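Local coordinates for PfVFT1 (Plasmodium falciparum, PDB 5JKQ), which probably binds a small solute in the cleft of a bi-lobed Venus flytrap fold like that of solute-binding proteins, at residues A[182-187]-A[243-249]; A[188-192]-A[266-272]. The protein carries 3 engineered substitutions. All coordinates share one frame; numbering follows the deposited sequence.

Interaction 1 of 2, residues A[182-187]-A[243-249]; sequences MILKEY and VLSKSHI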
# COMPACT_ATOMS: atom_id res chain seq x y z
N MSE A 182 3.89 -16.25 13.24
CA MSE A 182 4.81 -17.03 14.07
C MSE A 182 4.05 -17.68 15.22
O MSE A 182 3.17 -17.07 15.84
CB MSE A 182 5.96 -16.17 14.58
CG MSE A 182 5.60 -14.96 15.39
SE MSE A 182 7.24 -14.13 16.07
CE MSE A 182 7.73 -15.50 17.37
N ILE A 183 4.40 -18.93 15.49
CA ILE A 183 3.68 -19.75 16.46
C ILE A 183 4.61 -20.82 17.03
O ILE A 183 5.58 -21.22 16.38
CB ILE A 183 2.44 -20.42 15.81
CG1 ILE A 183 1.63 -21.20 16.85
CG2 ILE A 183 2.87 -21.32 14.65
CD1 ILE A 183 0.29 -21.71 16.33
N LEU A 184 4.33 -21.26 18.25
CA LEU A 184 5.11 -22.32 18.88
C LEU A 184 4.91 -23.63 18.13
O LEU A 184 3.79 -24.00 17.80
CB LEU A 184 4.71 -22.48 20.34
CG LEU A 184 5.02 -21.28 21.24
CD1 LEU A 184 4.23 -21.35 22.53
CD2 LEU A 184 6.52 -21.22 21.53
N LYS A 185 6.01 -24.33 17.86
CA LYS A 185 5.97 -25.60 17.15
C LYS A 185 5.12 -26.64 17.87
O LYS A 185 4.56 -27.54 17.24
CB LYS A 185 7.38 -26.16 16.95
CG LYS A 185 8.10 -25.63 15.72
CD LYS A 185 8.89 -26.73 15.02
CE LYS A 185 9.37 -26.28 13.65
NZ LYS A 185 10.32 -27.25 13.05
N GLU A 186 5.04 -26.52 19.18
CA GLU A 186 4.39 -27.53 20.01
C GLU A 186 2.91 -27.73 19.66
O GLU A 186 2.34 -28.78 19.96
CB GLU A 186 4.52 -27.15 21.49
CG GLU A 186 3.86 -25.83 21.86
CD GLU A 186 4.25 -25.36 23.25
OE1 GLU A 186 5.43 -25.00 23.44
OE2 GLU A 186 3.38 -25.36 24.14
N TYR A 187 2.30 -26.74 19.01
CA TYR A 187 0.89 -26.83 18.64
C TYR A 187 0.68 -27.63 17.36
O TYR A 187 -0.45 -27.95 17.01
CB TYR A 187 0.29 -25.43 18.48
CG TYR A 187 0.15 -24.68 19.78
CD1 TYR A 187 -0.78 -25.09 20.73
CD2 TYR A 187 0.93 -23.57 20.06
CE1 TYR A 187 -0.92 -24.42 21.93
CE2 TYR A 187 0.80 -22.89 21.26
CZ TYR A 187 -0.13 -23.32 22.18
OH TYR A 187 -0.27 -22.64 23.38
N VAL A 243 4.61 -14.30 22.26
CA VAL A 243 4.32 -15.63 21.73
C VAL A 243 5.05 -16.70 22.53
O VAL A 243 4.50 -17.75 22.82
CB VAL A 243 4.71 -15.73 20.24
CG1 VAL A 243 4.60 -17.18 19.73
CG2 VAL A 243 3.83 -14.82 19.40
N LEU A 244 6.30 -16.42 22.89
CA LEU A 244 7.12 -17.36 23.65
C LEU A 244 6.61 -17.49 25.08
O LEU A 244 6.65 -18.58 25.67
CB LEU A 244 8.58 -16.92 23.66
CG LEU A 244 9.30 -16.98 22.30
CD1 LEU A 244 10.63 -16.25 22.36
CD2 LEU A 244 9.51 -18.43 21.87
N SER A 245 6.12 -16.39 25.65
CA SER A 245 5.55 -16.40 26.99
C SER A 245 4.20 -17.09 27.02
O SER A 245 3.61 -17.27 28.09
CB SER A 245 5.41 -14.97 27.53
OG SER A 245 4.34 -14.30 26.88
N LYS A 246 3.70 -17.46 25.84
CA LYS A 246 2.48 -18.26 25.72
C LYS A 246 1.22 -17.46 26.06
O LYS A 246 0.16 -18.03 26.31
CB LYS A 246 2.58 -19.49 26.61
CG LYS A 246 2.00 -20.76 26.02
CD LYS A 246 2.85 -21.96 26.40
CE LYS A 246 2.21 -23.26 25.96
NZ LYS A 246 3.08 -24.43 26.26
N SER A 247 1.34 -16.13 26.06
CA SER A 247 0.20 -15.26 26.35
C SER A 247 -0.68 -15.08 25.11
O SER A 247 -1.90 -14.90 25.23
CB SER A 247 0.68 -13.90 26.86
OG SER A 247 1.47 -13.24 25.88
N HIS A 248 -0.06 -15.11 23.94
CA HIS A 248 -0.77 -15.00 22.67
C HIS A 248 -0.47 -16.21 21.79
O HIS A 248 0.69 -16.58 21.62
CB HIS A 248 -0.39 -13.70 21.95
CG HIS A 248 -0.73 -12.46 22.73
ND1 HIS A 248 -0.19 -12.19 23.97
CD2 HIS A 248 -1.55 -11.43 22.44
CE1 HIS A 248 -0.66 -11.04 24.40
NE2 HIS A 248 -1.49 -10.56 23.50
N ILE A 249 -1.51 -16.81 21.23
CA ILE A 249 -1.37 -18.06 20.49
C ILE A 249 -0.49 -17.90 19.25
O ILE A 249 0.25 -18.82 18.89
CB ILE A 249 -2.75 -18.63 20.08
CG1 ILE A 249 -2.61 -20.03 19.47
CG2 ILE A 249 -3.47 -17.68 19.11
CD1 ILE A 249 -2.11 -21.09 20.45

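Interaction 2 of 2, residues A[188-192]-A[266-272]; sequences NINNL and NVFDSFL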
# COMPACT_ATOMS: atom_id res chain seq x y z
N ASN A 188 1.78 -27.96 16.68
CA ASN A 188 1.72 -28.76 15.46
C ASN A 188 0.95 -28.05 14.35
O ASN A 188 0.30 -28.68 13.52
CB ASN A 188 1.10 -30.13 15.75
CG ASN A 188 1.43 -31.17 14.69
OD1 ASN A 188 2.48 -31.10 14.04
ND2 ASN A 188 0.55 -32.14 14.52
N ILE A 189 1.02 -26.72 14.36
CA ILE A 189 0.36 -25.88 13.36
C ILE A 189 1.40 -25.15 12.52
O ILE A 189 2.14 -24.32 13.04
CB ILE A 189 -0.58 -24.86 14.02
CG1 ILE A 189 -1.66 -25.58 14.84
CG2 ILE A 189 -1.24 -23.96 12.98
CD1 ILE A 189 -2.45 -24.66 15.75
N ASN A 190 1.44 -25.46 11.22
CA ASN A 190 2.40 -24.81 10.32
C ASN A 190 1.75 -24.26 9.05
O ASN A 190 2.44 -23.95 8.08
CB ASN A 190 3.51 -25.79 9.96
CG ASN A 190 2.99 -27.17 9.58
OD1 ASN A 190 2.52 -27.38 8.45
ND2 ASN A 190 3.08 -28.11 10.51
N ASN A 191 0.43 -24.13 9.06
CA ASN A 191 -0.27 -23.50 7.95
C ASN A 191 -1.57 -22.83 8.39
O ASN A 191 -2.03 -23.03 9.52
CB ASN A 191 -0.57 -24.51 6.83
CG ASN A 191 -1.25 -25.76 7.34
OD1 ASN A 191 -2.42 -25.74 7.71
ND2 ASN A 191 -0.52 -26.87 7.35
N LEU A 192 -2.13 -22.02 7.50
CA LEU A 192 -3.35 -21.28 7.79
C LEU A 192 -4.54 -22.22 8.02
O LEU A 192 -5.44 -21.90 8.79
CB LEU A 192 -3.65 -20.31 6.64
CG LEU A 192 -4.83 -19.36 6.81
CD1 LEU A 192 -4.66 -18.46 8.02
CD2 LEU A 192 -5.01 -18.53 5.55
N ASN A 266 7.79 -21.66 14.98
CA ASN A 266 7.42 -21.87 13.59
C ASN A 266 7.02 -20.55 12.97
O ASN A 266 6.37 -19.73 13.62
CB ASN A 266 6.26 -22.87 13.51
CG ASN A 266 6.51 -23.97 12.52
OD1 ASN A 266 6.38 -25.15 12.84
ND2 ASN A 266 6.86 -23.60 11.29
N VAL A 267 7.41 -20.33 11.72
CA VAL A 267 6.97 -19.15 10.97
C VAL A 267 6.60 -19.54 9.54
O VAL A 267 7.42 -20.10 8.81
CB VAL A 267 8.06 -18.06 10.94
CG1 VAL A 267 7.47 -16.75 10.41
CG2 VAL A 267 8.65 -17.83 12.32
N PHE A 268 5.37 -19.23 9.16
CA PHE A 268 4.89 -19.52 7.81
C PHE A 268 4.16 -18.31 7.23
O PHE A 268 3.60 -17.50 7.97
CB PHE A 268 3.98 -20.75 7.81
CG PHE A 268 2.77 -20.61 8.69
CD1 PHE A 268 1.61 -20.02 8.22
CD2 PHE A 268 2.79 -21.09 9.99
CE1 PHE A 268 0.49 -19.91 9.03
CE2 PHE A 268 1.68 -20.98 10.81
CZ PHE A 268 0.53 -20.38 10.33
N ASP A 269 4.19 -18.19 5.91
CA ASP A 269 3.53 -17.09 5.21
C ASP A 269 2.07 -17.43 4.97
O ASP A 269 1.75 -18.35 4.21
CB ASP A 269 4.25 -16.80 3.89
CG ASP A 269 3.94 -15.42 3.33
OD1 ASP A 269 2.87 -14.86 3.66
OD2 ASP A 269 4.77 -14.89 2.57
N SER A 270 1.17 -16.70 5.62
CA SER A 270 -0.26 -16.91 5.46
C SER A 270 -0.74 -16.53 4.06
O SER A 270 -1.80 -16.98 3.62
CB SER A 270 -1.04 -16.09 6.49
OG SER A 270 -0.91 -14.70 6.24
N PHE A 271 0.06 -15.70 3.39
CA PHE A 271 -0.28 -15.14 2.08
C PHE A 271 -1.54 -14.28 2.15
O PHE A 271 -2.16 -13.97 1.13
CB PHE A 271 -0.46 -16.26 1.04
CG PHE A 271 0.80 -17.03 0.77
CD1 PHE A 271 1.97 -16.38 0.45
CD2 PHE A 271 0.81 -18.42 0.85
CE1 PHE A 271 3.13 -17.08 0.20
CE2 PHE A 271 1.97 -19.13 0.60
CZ PHE A 271 3.14 -18.46 0.27
N LEU A 272 -1.92 -13.88 3.37
CA LEU A 272 -2.93 -12.86 3.57
C LEU A 272 -2.26 -11.51 3.38
O LEU A 272 -1.47 -11.08 4.22
CB LEU A 272 -3.57 -12.97 4.96
CG LEU A 272 -4.35 -14.27 5.23
CD1 LEU A 272 -4.60 -14.44 6.72
CD2 LEU A 272 -5.66 -14.28 4.45

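Interaction 1 of 2, residues A[182-187]-A[243-249]
Ile249 sets its CD1 methyl over one face of the Tyr187 ring, 3.6 Å from the centroid and 20° off the ring normal, a CH-pi contact in which the methyl is the bump and the flat ring the floor. It sits off-centre, toward the phenol end, where CD1 comes within 3.4 Å of CZ. A branched aliphatic chain suits the place because a slim methyl can lie close on an aromatic face. The opposite face of the ring is met by CG of Glu186, the preceding residue.

Leu184 supplies the second bump. Its forked end enters a hollow at the end of helix 236-244: CD1 lies 3.6 Å from Val243 O, while CD2 meets CD2 of Leu244 at 4.1 Å. CG stands anti to the carbonyl carbon (chi1 -65°), sending both methyls across to the helix end. The CD methylene of Lys246 borders the same hollow. Nearby, Ile183 lays CG1 against Ile249 O at 3.4 Å, and the selenomethionine Met182 bends at chi3 so that CE reaches CB of Val243.

Beside Tyr187, the flexible chain of Lys246 passes the hydroxyl, with CE 3.6 Å from OH, and ends in a salt bridge to Glu186. The modelled separation of NZ and OE2, 2.3 Å, is too short to be taken literally, so the exact geometry of this bridge is doubtful.

At Lys246 the backbone leaves the helix with positive phi (72°), turning the chain out of the last turn, and its N bonds to Val243 O at 3.1 Å. This is a Schellman motif closing helix 236-244, and the whole is a helix C-terminus packed against the end of a strand and its following 3-10 turn, within one lobe of the Venus flytrap fold.

Interaction 2 of 2, residues A[188-192]-A[266-272]
Phe268, on the long strand 265-281, lays its ring against the backbone of Asn190 and Asn191, an aromatic-on-peptide contact between that strand and the loop that carries strand 175-184 into helix 192-201. The carbonyl carbon of Asn190 stands 3.5 Å above the ring plane toward its rim, and the N of Asn191 stands 3.8 Å above it, over the centre. Phe268 CG takes the position between its own backbone N and carbonyl carbon (chi1 59°), which turns the ring toward the loop; there CG meets Asn190 O at 3.4 Å. A broad, flat side chain is apt here, since it can support an extended run of peptide without demanding a matching side chain. The loop and strand run nearly the same way, 11° apart end to end, yet their contact is one of van der Waals packing and not of sheet pairing.

Asn191 is the N-cap of helix 192-201, a short amide whose OD1 can reach the N of Asp194 and accept from it. The Phe268 ring packs where this helix begins, its CE1 3.7 Å from Leu192 N. Leu192, the first helical residue, continues the contact with branched methyls suited to an apolar neighbour: CD2 is 4.1 Å from Ser270 O, and CD1 is 4.2 Å from CD1 of Leu272. Two side-chain turns shape the strand at this point. Asp269 OD1 accepts from Phe271 N in an Asx turn, and Ser270 OG accepts from Leu272 N at 3.2 Å in an ST turn while also bonding to Asn179 O on the neighbouring strand.

Overall arrangement
Interactions 1 and 2 lie 12 Å apart between centres and share one sheet, in which strands 175-184 and 265-281 are antiparallel neighbours. The seam between them is direct: Ile183 O and Asn266 N, 2.7 Å apart, probably form a hydrogen bond, and Ile183 CG2 packs 3.5 Å from Ile189 O. Residues 182-187 lead straight into 188-192, so the end of strand 175-184 and the connection after it meet a helix end in interaction 1 and then, further along, the adjacent strand in interaction 2. Both contacts are remote from the chain centre, about 29 and 22 Å from it to their own centres, and lie in one lobe of the bi-lobed fold.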